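Local atomic coordinates of cyclopenase asqI (Emericella nidulans, PDB entry 5YY3), a protein that catalyses, as a zinc-dependent cyclopenase, the conversion of 4'-methoxycyclopenin into 4'-methoxyviridicatin with release of methyl isocyanate in aspoquinolone biosynthesis. Residues V515-T518 with A522-K525; E465-N470 with N560-V565. All blocks are in the same frame, centred on the assembly; numbering follows the deposited sequence.

Contact 1: residues V515-T518 with A522-K525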
loop_
_atom_site.group_PDB
_atom_site.type_symbol
_atom_site.label_atom_id
_atom_site.label_comp_id
_atom_site.label_asym_id
_atom_site.label_seq_id
_atom_site.Cartn_x
_atom_site.Cartn_y
_atom_site.Cartn_z
ATOM N N VAL A 515 26.265 -5.962 -40.435
ATOM C CA VAL A 515 25.488 -6.052 -41.654
ATOM C C VAL A 515 26.433 -5.874 -42.828
ATOM O O VAL A 515 27.338 -5.048 -42.782
ATOM C CB VAL A 515 24.371 -5.002 -41.692
ATOM C CG1 VAL A 515 23.669 -5.016 -43.032
ATOM C CG2 VAL A 515 23.378 -5.286 -40.585
ATOM N N GLN A 516 26.234 -6.665 -43.871
ATOM C CA GLN A 516 27.033 -6.522 -45.072
ATOM C C GLN A 516 26.126 -6.152 -46.243
ATOM O O GLN A 516 25.177 -6.876 -46.559
ATOM C CB GLN A 516 27.799 -7.814 -45.361
ATOM C CG GLN A 516 28.889 -7.652 -46.394
ATOM C CD GLN A 516 29.471 -8.985 -46.843
ATOM O OE1 GLN A 516 30.580 -9.350 -46.444
ATOM N NE2 GLN A 516 28.727 -9.715 -47.691
ATOM N N LEU A 517 26.401 -5.014 -46.872
ATOM C CA LEU A 517 25.622 -4.596 -48.029
ATOM C C LEU A 517 26.388 -4.886 -49.316
ATOM O O LEU A 517 27.614 -4.766 -49.373
ATOM C CB LEU A 517 25.263 -3.106 -47.944
ATOM C CG LEU A 517 24.515 -2.658 -46.682
ATOM C CD1 LEU A 517 24.112 -1.197 -46.784
ATOM C CD2 LEU A 517 23.302 -3.552 -46.422
ATOM N N THR A 518 25.652 -5.274 -50.348
ATOM C CA THR A 518 26.241 -5.525 -51.655
ATOM C C THR A 518 25.482 -4.790 -52.773
ATOM O O THR A 518 25.795 -4.971 -53.942
ATOM C CB THR A 518 26.293 -7.044 -51.938
ATOM O OG1 THR A 518 25.029 -7.635 -51.622
ATOM C CG2 THR A 518 27.342 -7.702 -51.063
ATOM N N ALA A 522 17.733 -0.530 -50.319
ATOM C CA ALA A 522 17.467 -0.728 -48.903
ATOM C C ALA A 522 17.233 -2.202 -48.576
ATOM O O ALA A 522 16.501 -2.908 -49.268
ATOM C CB ALA A 522 16.266 0.105 -48.472
ATOM N N ILE A 523 17.865 -2.675 -47.517
ATOM C CA ILE A 523 17.526 -3.988 -46.991
ATOM C C ILE A 523 16.827 -3.836 -45.648
ATOM O O ILE A 523 16.951 -2.801 -44.992
ATOM C CB ILE A 523 18.762 -4.857 -46.810
ATOM C CG1 ILE A 523 19.733 -4.149 -45.866
ATOM C CG2 ILE A 523 19.420 -5.110 -48.146
ATOM C CD1 ILE A 523 20.230 -5.028 -44.702
ATOM N N THR A 524 16.096 -4.866 -45.236
ATOM C CA THR A 524 15.620 -4.949 -43.856
ATOM C C THR A 524 16.380 -6.033 -43.083
ATOM O O THR A 524 16.206 -7.231 -43.332
ATOM C CB THR A 524 14.112 -5.235 -43.792
ATOM O OG1 THR A 524 13.413 -4.179 -44.456
ATOM C CG2 THR A 524 13.630 -5.306 -42.334
ATOM N N LYS A 525 17.230 -5.618 -42.152
ATOM C CA LYS A 525 17.931 -6.589 -41.310
ATOM C C LYS A 525 17.004 -7.049 -40.202
ATOM O O LYS A 525 16.379 -6.219 -39.543
ATOM C CB LYS A 525 19.208 -5.991 -40.717
ATOM C CG LYS A 525 19.986 -6.964 -39.839
ATOM C CD LYS A 525 20.884 -7.855 -40.684
ATOM C CE LYS A 525 21.808 -8.732 -39.856
ATOM N NZ LYS A 525 21.258 -10.110 -39.755
#
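Val515 and Lys525 touch through carbon alone, Val515 CG2 against the lysine methylenes; no hydrogen bond joins 515-518 to 522-525, and the backbones pair with other strands, Val515 with Leu489 and Lys525 with Val471. The two short strands run nearly antiparallel, at 167°, yet their axes come no closer than 9.5 Å, a spacing that side chains rather than backbone bonds must fill. Val515 supplies both of its methyls. With CG1 anti to the backbone N (chi1 174°), that branch meets the end of Ile523 tip to tip, Val515 CG1 lying 3.8 Å from Ile523 CD1. The other branch, CG2, lies against the aliphatic part of Lys525, 3.6 Å from Lys525 CD, with Lys525 CG and CE both a little farther off. Here the two side chains pass in opposite directions, and the bend of the lysine at chi2 (84°) lays three successive methylenes along one methyl. A lysine suits this partly exposed place, since its stem can cover an apolar neighbour while its ammonium group lies beyond. Leu517 completes the patch from an oblique direction: its CD2 is 3.7 Å from Ile523 CG1 and 3.8 Å from Ile523 CD1. The CD1 methyl of Ile523 thus rests against both Val515 CG1 and Leu517 CD2, which belong to buried, branched side chains. A three-residue link joins the segments into a beta arch, the connection of two strands that face each other through side chains. Strand 508-517 pairs with strand 487-497, whose Leu489 and Leu491 also pack on Val515, whereas strand 523-528 pairs with strand 461-475, whose Val473 touches Leu517.

Contact 2: residues E465-N470 with N560-V565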
loop_
_atom_site.group_PDB
_atom_site.type_symbol
_atom_site.label_atom_id
_atom_site.label_comp_id
_atom_site.label_asym_id
_atom_site.label_seq_id
_atom_site.Cartn_x
_atom_site.Cartn_y
_atom_site.Cartn_z
ATOM N N GLU A 465 7.708 -13.438 -24.158
ATOM C CA GLU A 465 7.377 -14.034 -25.445
ATOM C C GLU A 465 8.501 -13.705 -26.406
ATOM O O GLU A 465 9.137 -12.657 -26.269
ATOM C CB GLU A 465 6.035 -13.520 -25.990
ATOM C CG GLU A 465 4.830 -13.828 -25.119
ATOM C CD GLU A 465 4.670 -15.308 -24.824
ATOM O OE1 GLU A 465 5.174 -16.141 -25.617
ATOM O OE2 GLU A 465 4.040 -15.631 -23.784
ATOM N N PRO A 466 8.752 -14.601 -27.376
ATOM C CA PRO A 466 9.814 -14.399 -28.364
ATOM C C PRO A 466 9.664 -13.069 -29.098
ATOM O O PRO A 466 8.565 -12.728 -29.544
ATOM C CB PRO A 466 9.634 -15.579 -29.320
ATOM C CG PRO A 466 9.012 -16.638 -28.459
ATOM C CD PRO A 466 8.086 -15.905 -27.540
ATOM N N TYR A 467 10.756 -12.315 -29.192
ATOM C CA TYR A 467 10.728 -11.051 -29.906
ATOM C C TYR A 467 11.826 -11.001 -30.965
ATOM O O TYR A 467 12.709 -11.854 -31.035
ATOM C CB TYR A 467 10.852 -9.855 -28.943
ATOM C CG TYR A 467 12.228 -9.639 -28.349
ATOM C CD1 TYR A 467 13.198 -8.914 -29.038
ATOM C CD2 TYR A 467 12.557 -10.138 -27.086
ATOM C CE1 TYR A 467 14.468 -8.717 -28.509
ATOM C CE2 TYR A 467 13.828 -9.929 -26.530
ATOM C CZ TYR A 467 14.778 -9.219 -27.253
ATOM O OH TYR A 467 16.048 -9.007 -26.736
ATOM N N GLU A 468 11.747 -9.981 -31.793
ATOM C CA GLU A 468 12.749 -9.735 -32.798
ATOM C C GLU A 468 12.825 -8.235 -32.966
ATOM O O GLU A 468 11.917 -7.521 -32.572
ATOM C CB GLU A 468 12.383 -10.409 -34.119
ATOM C CG GLU A 468 11.302 -9.633 -34.867
ATOM C CD GLU A 468 10.839 -10.303 -36.136
ATOM O OE1 GLU A 468 10.646 -11.552 -36.137
ATOM O OE2 GLU A 468 10.680 -9.559 -37.136
ATOM N N TRP A 469 13.905 -7.739 -33.529
ATOM C CA TRP A 469 13.864 -6.376 -33.993
ATOM C C TRP A 469 14.280 -6.370 -35.452
ATOM O O TRP A 469 14.940 -7.308 -35.944
ATOM C CB TRP A 469 14.748 -5.456 -33.149
ATOM C CG TRP A 469 16.223 -5.746 -33.177
ATOM C CD1 TRP A 469 16.870 -6.754 -32.524
ATOM C CD2 TRP A 469 17.237 -5.003 -33.878
ATOM N NE1 TRP A 469 18.231 -6.679 -32.761
ATOM C CE2 TRP A 469 18.482 -5.616 -33.590
ATOM C CE3 TRP A 469 17.215 -3.876 -34.711
ATOM C CZ2 TRP A 469 19.695 -5.151 -34.124
ATOM C CZ3 TRP A 469 18.426 -3.405 -35.236
ATOM C CH2 TRP A 469 19.647 -4.048 -34.940
ATOM N N ASN A 470 13.857 -5.335 -36.158
ATOM C CA ASN A 470 14.348 -5.145 -37.498
ATOM C C ASN A 470 14.508 -3.658 -37.767
ATOM O O ASN A 470 13.983 -2.817 -37.016
ATOM C CB ASN A 470 13.435 -5.821 -38.527
ATOM C CG ASN A 470 11.990 -5.381 -38.415
ATOM O OD1 ASN A 470 11.622 -4.295 -38.869
ATOM N ND2 ASN A 470 11.156 -6.233 -37.830
ATOM N N ASN A 560 15.737 -14.824 -20.465
ATOM C CA ASN A 560 14.483 -14.541 -19.781
ATOM C C ASN A 560 14.428 -13.158 -19.123
ATOM O O ASN A 560 13.338 -12.690 -18.781
ATOM C CB ASN A 560 14.204 -15.589 -18.717
ATOM C CG ASN A 560 15.174 -15.507 -17.567
ATOM O OD1 ASN A 560 16.381 -15.531 -17.773
ATOM N ND2 ASN A 560 14.653 -15.410 -16.346
ATOM N N LEU A 561 15.584 -12.506 -18.955
ATOM C CA LEU A 561 15.617 -11.166 -18.366
ATOM C C LEU A 561 15.959 -10.100 -19.387
ATOM O O LEU A 561 16.221 -8.958 -19.013
ATOM C CB LEU A 561 16.639 -11.084 -17.215
ATOM C CG LEU A 561 16.477 -12.075 -16.075
ATOM C CD1 LEU A 561 17.504 -11.795 -14.987
ATOM C CD2 LEU A 561 15.058 -12.011 -15.519
ATOM N N MET A 562 15.981 -10.460 -20.669
ATOM C CA MET A 562 16.419 -9.516 -21.699
ATOM C C MET A 562 15.514 -8.310 -21.738
ATOM O O MET A 562 15.965 -7.183 -21.931
ATOM C CB MET A 562 16.467 -10.186 -23.072
ATOM C CG MET A 562 17.740 -10.999 -23.298
ATOM S SD MET A 562 19.178 -9.934 -23.493
ATOM C CE MET A 562 18.799 -9.171 -25.075
ATOM N N LEU A 563 14.224 -8.547 -21.538
ATOM C CA LEU A 563 13.256 -7.458 -21.518
ATOM C C LEU A 563 12.968 -7.008 -20.094
ATOM O O LEU A 563 12.733 -7.844 -19.226
ATOM C CB LEU A 563 11.960 -7.896 -22.202
ATOM C CG LEU A 563 11.570 -7.447 -23.606
ATOM C CD1 LEU A 563 12.750 -7.332 -24.517
ATOM C CD2 LEU A 563 10.539 -8.404 -24.171
ATOM N N PRO A 564 12.985 -5.689 -19.848
ATOM C CA PRO A 564 12.384 -5.206 -18.604
ATOM C C PRO A 564 10.961 -5.734 -18.491
ATOM O O PRO A 564 10.324 -5.891 -19.517
ATOM C CB PRO A 564 12.411 -3.690 -18.769
ATOM C CG PRO A 564 13.617 -3.449 -19.650
ATOM C CD PRO A 564 13.620 -4.606 -20.615
ATOM N N VAL A 565 10.492 -6.021 -17.281
ATOM C CA VAL A 565 9.204 -6.678 -17.076
ATOM C C VAL A 565 8.016 -5.860 -17.652
ATOM O O VAL A 565 7.028 -6.435 -18.116
ATOM C CB VAL A 565 8.985 -6.982 -15.561
ATOM C CG1 VAL A 565 8.914 -5.706 -14.738
ATOM C CG2 VAL A 565 7.747 -7.854 -15.322
#
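Tyr467, on strand 461-475, and Leu563, in the loop after a 3-10 turn, have CA atoms 9.5 Å apart, and no backbone hydrogen bond links the segments, so side chains bridge the distance. Tyr467 provides a long, flat group for this. Its CG lies between the backbone N and the carbonyl carbon (chi1 73°), which with the ring rotation (chi2 85°) turns the CD2 and CE2 side of the ring to Leu563. Leu563 passes it in the opposite direction and approaches the ring obliquely, with Leu563 CD1 3.5 Å from Tyr467 CE2; its second methyl, CD2, is 3.9 Å from Tyr467 CD2. Met562 crosses the tyrosine at about a right angle. Its CB lies at the ring edge, while its flexible chain, bent at chi2 and chi3, brings CE to 3.2 Å from Tyr467 OH, a tight approach. All three residues are buried. The loop is also bonded to helix 210-231, which carries the zinc ligand His218: Arg224 bonds to Met562 O and Glu228 to Val565 N. Such packing of an Ig-like domain against a metal-binding helical domain is characteristic of the hemocyanin-like fold.

Overall arrangement
Both contacts lie within the Ig-like domain, their centres about 23 Å apart. Along the chain the order is 465-470, 515-518, 522-525, 560-565, so both segments of contact 1 fall between those of contact 2. The two meet on neighbouring antiparallel strands, 461-475 and 523-528, where Asn470 packs beside Thr524 and Lys525. Contact 1, centred about 31 Å from the centre of the chain, joins strands at the outer end of the domain; contact 2, at about 18 Å, lies nearer the helical domain. Strand 461-475 thus connects the distant end of the sandwich with the loop that meets helix 210-231, which carries a zinc ligand, although neither contact is at the zinc site.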